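Local atomic coordinates of glycosyl transferase (Staphylococcus aureus, PDB entry 5U02), a protein that belongs to the TarS-type glycosyl transferases and carries a helical linker domain followed by two mainly beta domains of probable E-set type. Residues A[55-69]-A[85-97]. Sequence-based numbering, arbitrary orientation.
Sequences QPQWINALGDFIQAV and LHYARAKDIDNYR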
loop_
_atom_site.group_PDB
_atom_site.type_symbol
_atom_site.label_atom_id
_atom_site.label_comp_id
_atom_site.label_asym_id
_atom_site.label_seq_id
_atom_site.Cartn_x
_atom_site.Cartn_y
_atom_site.Cartn_z
ATOM N N GLN A 55 -9.520 36.695 25.015
ATOM C CA GLN A 55 -10.468 35.593 24.927
ATOM C C GLN A 55 -11.201 35.329 26.241
ATOM O O GLN A 55 -12.377 34.943 26.206
ATOM C CB GLN A 55 -9.752 34.331 24.453
ATOM C CG GLN A 55 -9.123 34.451 23.092
ATOM C CD GLN A 55 -8.326 33.217 22.722
ATOM O OE1 GLN A 55 -8.524 32.148 23.290
ATOM N NE2 GLN A 55 -7.422 33.357 21.766
ATOM N N PRO A 56 -10.556 35.486 27.420
ATOM C CA PRO A 56 -11.334 35.507 28.666
ATOM C C PRO A 56 -12.544 36.427 28.587
ATOM O O PRO A 56 -13.633 36.058 29.031
ATOM C CB PRO A 56 -10.315 35.996 29.697
ATOM C CG PRO A 56 -9.034 35.414 29.219
ATOM C CD PRO A 56 -9.110 35.378 27.704
ATOM N N GLN A 57 -12.361 37.618 28.006
ATOM C CA GLN A 57 -13.470 38.549 27.807
ATOM C C GLN A 57 -14.533 37.990 26.867
ATOM O O GLN A 57 -15.687 38.432 26.917
ATOM C CB GLN A 57 -12.942 39.881 27.264
ATOM C CG GLN A 57 -13.971 41.002 27.209
ATOM C CD GLN A 57 -13.515 42.186 26.376
ATOM O OE1 GLN A 57 -12.440 42.166 25.778
ATOM N NE2 GLN A 57 -14.337 43.229 26.334
ATOM N N TRP A 58 -14.175 37.028 26.018
ATOM C CA TRP A 58 -15.131 36.473 25.066
ATOM C C TRP A 58 -16.009 35.401 25.697
ATOM O O TRP A 58 -17.216 35.347 25.433
ATOM C CB TRP A 58 -14.387 35.894 23.866
ATOM C CG TRP A 58 -14.057 36.893 22.814
ATOM C CD1 TRP A 58 -13.227 37.969 22.933
ATOM C CD2 TRP A 58 -14.535 36.899 21.467
ATOM N NE1 TRP A 58 -13.166 38.653 21.742
ATOM C CE2 TRP A 58 -13.960 38.015 20.826
ATOM C CE3 TRP A 58 -15.396 36.072 20.742
ATOM C CZ2 TRP A 58 -14.221 38.322 19.495
ATOM C CZ3 TRP A 58 -15.651 36.379 19.422
ATOM C CH2 TRP A 58 -15.064 37.492 18.813
ATOM N N ILE A 59 -15.423 34.537 26.528
ATOM C CA ILE A 59 -16.142 33.361 26.995
ATOM C C ILE A 59 -17.198 33.713 28.036
ATOM O O ILE A 59 -18.164 32.961 28.203
ATOM C CB ILE A 59 -15.134 32.315 27.517
ATOM C CG1 ILE A 59 -15.819 30.970 27.779
ATOM C CG2 ILE A 59 -14.412 32.825 28.759
ATOM C CD1 ILE A 59 -16.293 30.267 26.529
ATOM N N ASN A 60 -17.064 34.849 28.731
ATOM C CA ASN A 60 -18.101 35.244 29.682
ATOM C C ASN A 60 -19.415 35.516 28.961
ATOM O O ASN A 60 -20.464 34.975 29.330
ATOM C CB ASN A 60 -17.694 36.490 30.480
ATOM C CG ASN A 60 -16.245 36.648 30.646
ATOM O OD1 ASN A 60 -15.662 37.421 29.974
ATOM N ND2 ASN A 60 -15.660 35.940 31.551
ATOM N N ALA A 61 -19.373 36.371 27.932
ATOM C CA ALA A 61 -20.583 36.728 27.196
ATOM C C ALA A 61 -21.157 35.533 26.451
ATOM O O ALA A 61 -22.376 35.325 26.449
ATOM C CB ALA A 61 -20.283 37.858 26.222
ATOM N N LEU A 62 -20.299 34.766 25.775
ATOM C CA LEU A 62 -20.728 33.500 25.191
ATOM C C LEU A 62 -21.365 32.607 26.248
ATOM O O LEU A 62 -22.385 31.958 25.994
ATOM C CB LEU A 62 -19.533 32.802 24.540
ATOM C CG LEU A 62 -19.808 31.638 23.588
ATOM C CD1 LEU A 62 -20.349 32.151 22.268
ATOM C CD2 LEU A 62 -18.546 30.820 23.368
ATOM N N GLY A 63 -20.786 32.584 27.450
ATOM C CA GLY A 63 -21.342 31.767 28.516
ATOM C C GLY A 63 -22.752 32.172 28.895
ATOM O O GLY A 63 -23.659 31.338 28.939
ATOM N N ASP A 64 -22.957 33.464 29.177
ATOM C CA ASP A 64 -24.293 33.940 29.528
ATOM C C ASP A 64 -25.271 33.752 28.375
ATOM O O ASP A 64 -26.452 33.470 28.602
ATOM C CB ASP A 64 -24.234 35.410 29.948
ATOM C CG ASP A 64 -25.421 35.826 30.804
ATOM O OD1 ASP A 64 -25.347 36.897 31.443
ATOM O OD2 ASP A 64 -26.422 35.080 30.850
ATOM N N PHE A 65 -24.797 33.896 27.136
ATOM C CA PHE A 65 -25.651 33.645 25.980
ATOM C C PHE A 65 -25.986 32.162 25.859
ATOM O O PHE A 65 -27.158 31.789 25.733
ATOM C CB PHE A 65 -24.971 34.180 24.715
ATOM C CG PHE A 65 -25.408 33.506 23.440
ATOM C CD1 PHE A 65 -24.475 32.894 22.619
ATOM C CD2 PHE A 65 -26.739 33.496 23.052
ATOM C CE1 PHE A 65 -24.859 32.279 21.442
ATOM C CE2 PHE A 65 -27.130 32.876 21.877
ATOM C CZ PHE A 65 -26.187 32.268 21.072
ATOM N N ILE A 66 -24.971 31.295 25.907
ATOM C CA ILE A 66 -25.223 29.859 25.842
ATOM C C ILE A 66 -25.934 29.360 27.099
ATOM O O ILE A 66 -26.583 28.309 27.067
ATOM C CB ILE A 66 -23.899 29.107 25.585
ATOM C CG1 ILE A 66 -23.286 29.554 24.256
ATOM C CG2 ILE A 66 -24.105 27.598 25.540
ATOM C CD1 ILE A 66 -24.125 29.214 23.047
ATOM N N GLN A 67 -25.854 30.100 28.208
ATOM C CA GLN A 67 -26.644 29.740 29.383
ATOM C C GLN A 67 -28.139 29.864 29.113
ATOM O O GLN A 67 -28.944 29.179 29.754
ATOM C CB GLN A 67 -26.254 30.614 30.578
ATOM C CG GLN A 67 -25.208 29.995 31.491
ATOM C CD GLN A 67 -24.456 31.029 32.307
ATOM O OE1 GLN A 67 -24.896 32.171 32.443
ATOM N NE2 GLN A 67 -23.314 30.630 32.855
ATOM N N ALA A 68 -28.526 30.724 28.168
ATOM C CA ALA A 68 -29.939 30.975 27.908
ATOM C C ALA A 68 -30.604 29.852 27.125
ATOM O O ALA A 68 -31.826 29.692 27.218
ATOM C CB ALA A 68 -30.110 32.293 27.157
ATOM N N VAL A 69 -29.845 29.082 26.353
ATOM C CA VAL A 69 -30.428 27.999 25.565
ATOM C C VAL A 69 -30.446 26.735 26.417
ATOM O O VAL A 69 -29.461 26.436 27.107
ATOM C CB VAL A 69 -29.673 27.786 24.244
ATOM C CG1 VAL A 69 -30.054 28.862 23.245
ATOM C CG2 VAL A 69 -28.178 27.801 24.469
ATOM N N LEU A 85 -20.652 24.023 23.378
ATOM C CA LEU A 85 -21.795 24.482 24.163
ATOM C C LEU A 85 -21.589 24.195 25.643
ATOM O O LEU A 85 -21.946 25.013 26.498
ATOM C CB LEU A 85 -23.090 23.820 23.679
ATOM C CG LEU A 85 -23.583 24.097 22.260
ATOM C CD1 LEU A 85 -24.784 23.216 21.925
ATOM C CD2 LEU A 85 -23.933 25.565 22.121
ATOM N N HIS A 86 -21.000 23.041 25.962
ATOM C CA HIS A 86 -20.806 22.658 27.357
ATOM C C HIS A 86 -19.779 23.556 28.039
ATOM O O HIS A 86 -20.043 24.113 29.111
ATOM C CB HIS A 86 -20.400 21.183 27.423
ATOM C CG HIS A 86 -19.675 20.797 28.675
ATOM N ND1 HIS A 86 -18.318 20.976 28.834
ATOM C CD2 HIS A 86 -20.117 20.231 29.822
ATOM C CE1 HIS A 86 -17.956 20.541 30.028
ATOM N NE2 HIS A 86 -19.029 20.085 30.648
ATOM N N TYR A 87 -18.605 23.725 27.426
ATOM C CA TYR A 87 -17.601 24.618 27.994
ATOM C C TYR A 87 -17.990 26.087 27.886
ATOM O O TYR A 87 -17.372 26.922 28.555
ATOM C CB TYR A 87 -16.242 24.396 27.328
ATOM C CG TYR A 87 -15.684 23.007 27.537
ATOM C CD1 TYR A 87 -15.407 22.532 28.811
ATOM C CD2 TYR A 87 -15.423 22.177 26.458
ATOM C CE1 TYR A 87 -14.897 21.261 29.002
ATOM C CE2 TYR A 87 -14.915 20.912 26.638
ATOM C CZ TYR A 87 -14.653 20.459 27.909
ATOM O OH TYR A 87 -14.146 19.196 28.075
ATOM N N ALA A 88 -18.986 26.425 27.062
ATOM C CA ALA A 88 -19.496 27.792 27.048
ATOM C C ALA A 88 -20.247 28.102 28.335
ATOM O O ALA A 88 -19.924 29.069 29.033
ATOM C CB ALA A 88 -20.397 28.012 25.834
ATOM N N ARG A 89 -21.254 27.287 28.667
ATOM C CA ARG A 89 -21.973 27.468 29.925
ATOM C C ARG A 89 -21.020 27.428 31.110
ATOM O O ARG A 89 -21.197 28.166 32.086
ATOM C CB ARG A 89 -23.053 26.399 30.083
ATOM C CG ARG A 89 -24.155 26.445 29.044
ATOM C CD ARG A 89 -25.230 25.415 29.357
ATOM N NE ARG A 89 -26.188 25.276 28.266
ATOM C CZ ARG A 89 -26.030 24.449 27.238
ATOM N NH1 ARG A 89 -26.951 24.385 26.285
ATOM N NH2 ARG A 89 -24.948 23.687 27.160
ATOM N N ALA A 90 -20.001 26.575 31.041
ATOM C CA ALA A 90 -19.005 26.479 32.098
ATOM C C ALA A 90 -17.957 27.582 32.025
ATOM O O ALA A 90 -17.102 27.651 32.914
ATOM C CB ALA A 90 -18.321 25.111 32.052
ATOM N N LYS A 91 -18.016 28.434 31.004
ATOM C CA LYS A 91 -17.056 29.519 30.785
ATOM C C LYS A 91 -15.626 29.038 31.018
ATOM O O LYS A 91 -14.841 29.620 31.767
ATOM C CB LYS A 91 -17.396 30.730 31.647
ATOM C CG LYS A 91 -18.886 31.011 31.701
ATOM C CD LYS A 91 -19.182 32.348 32.348
ATOM C CE LYS A 91 -20.602 32.797 32.036
ATOM N NZ LYS A 91 -20.720 34.277 31.927
ATOM N N ASP A 92 -15.311 27.945 30.336
ATOM C CA ASP A 92 -14.054 27.217 30.471
ATOM C C ASP A 92 -13.324 27.326 29.138
ATOM O O ASP A 92 -13.581 26.545 28.218
ATOM C CB ASP A 92 -14.340 25.766 30.845
ATOM C CG ASP A 92 -13.093 24.985 31.183
ATOM O OD1 ASP A 92 -11.976 25.438 30.853
ATOM O OD2 ASP A 92 -13.242 23.900 31.778
ATOM N N ILE A 93 -12.409 28.292 29.032
ATOM C CA ILE A 93 -11.758 28.560 27.754
ATOM C C ILE A 93 -10.407 27.870 27.617
ATOM O O ILE A 93 -9.873 27.799 26.498
ATOM C CB ILE A 93 -11.612 30.076 27.503
ATOM C CG1 ILE A 93 -11.589 30.342 26.000
ATOM C CG2 ILE A 93 -10.352 30.610 28.169
ATOM C CD1 ILE A 93 -11.462 31.766 25.652
ATOM N N ASP A 94 -9.836 27.353 28.707
ATOM C CA ASP A 94 -8.719 26.425 28.555
ATOM C C ASP A 94 -9.169 25.172 27.819
ATOM O O ASP A 94 -8.450 24.649 26.961
ATOM C CB ASP A 94 -8.124 26.058 29.918
ATOM C CG ASP A 94 -7.049 24.976 29.818
ATOM O OD1 ASP A 94 -7.395 23.774 29.891
ATOM O OD2 ASP A 94 -5.865 25.338 29.656
ATOM N N ASN A 95 -10.371 24.688 28.135
ATOM C CA ASN A 95 -10.941 23.539 27.446
ATOM C C ASN A 95 -11.643 23.933 26.155
ATOM O O ASN A 95 -11.647 23.151 25.200
ATOM C CB ASN A 95 -11.918 22.804 28.365
ATOM C CG ASN A 95 -11.221 22.053 29.482
ATOM O OD1 ASN A 95 -11.447 22.314 30.664
ATOM N ND2 ASN A 95 -10.384 21.096 29.110
ATOM N N TYR A 96 -12.256 25.120 26.108
ATOM C CA TYR A 96 -12.895 25.567 24.873
ATOM C C TYR A 96 -11.882 25.658 23.741
ATOM O O TYR A 96 -12.127 25.170 22.632
ATOM C CB TYR A 96 -13.583 26.916 25.081
ATOM C CG TYR A 96 -14.504 27.322 23.945
ATOM C CD1 TYR A 96 -14.000 27.858 22.765
ATOM C CD2 TYR A 96 -15.880 27.176 24.059
ATOM C CE1 TYR A 96 -14.837 28.222 21.732
ATOM C CE2 TYR A 96 -16.727 27.544 23.034
ATOM C CZ TYR A 96 -16.202 28.071 21.873
ATOM O OH TYR A 96 -17.048 28.438 20.849
ATOM N N ARG A 97 -10.740 26.301 23.994
ATOM C CA ARG A 97 -9.715 26.360 22.962
ATOM C C ARG A 97 -9.180 24.969 22.662
ATOM O O ARG A 97 -9.063 24.589 21.491
ATOM C CB ARG A 97 -8.589 27.307 23.374
ATOM C CG ARG A 97 -7.568 27.522 22.270
ATOM C CD ARG A 97 -6.500 28.538 22.653
ATOM N NE ARG A 97 -6.104 28.429 24.049
ATOM C CZ ARG A 97 -6.316 29.367 24.969
ATOM N NH1 ARG A 97 -6.913 30.508 24.644
ATOM N NH2 ARG A 97 -5.918 29.170 26.221
#
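Ile-59, Leu-62 and Ile-66, spaced along one flank of helix 56-68, meet Ala-88, Ile-93 and Tyr-96 in the apolar part of the contact. Ile-66 packs CG1 3.6 Å from Ala-88 CB, a methyl small enough to let the backbones approach, while its CD1 touches Leu-85 CD2, the two side chains crossing at about a right angle. With CG1 anti to the backbone N (chi1 -170°), Ile-59 sets CG1 3.6 Å from Lys-91 CA and carries CD1 to Tyr-96. Leu-62 CD2 comes obliquely to the same ring, 3.8 Å from CE2; Phe-46 also meets that ring. Gly-63, with no side chain, brings CA to 3.1 Å from Ala-88 O and leaves room for the Lys-91 chain to pass.

This is helix-on-helix packing within the TarS linker domain: helix 56-68 lies across the end of helix 82-89, at 108° to its 85-89 segment, and also packs on the start of helix 93-105. Between those two helices, Lys-91 ends the first in a Schellman motif, its phi positive, and Asp-92 N-caps the second through OD1 and Asn-95 N.

Polar links flank the apolar patch at both ends and along one side. The long Lys-91 chain runs over Gly-63 to give NZ to Asn-60 O at 2.7 Å, a carbonyl already bonded to Asp-64 N. Arg-89, extended from CG to NE, lays one guanidinium face over Ile-66 CG2; NH1 makes a weak bond to Val-69 O at the edge, and NH2 forms a salt bridge with Asp-74. At the opposite end of helix 56-68, Arg-97 NH1 gives Gln-55 OE1 a weak, strongly bent bond (120°).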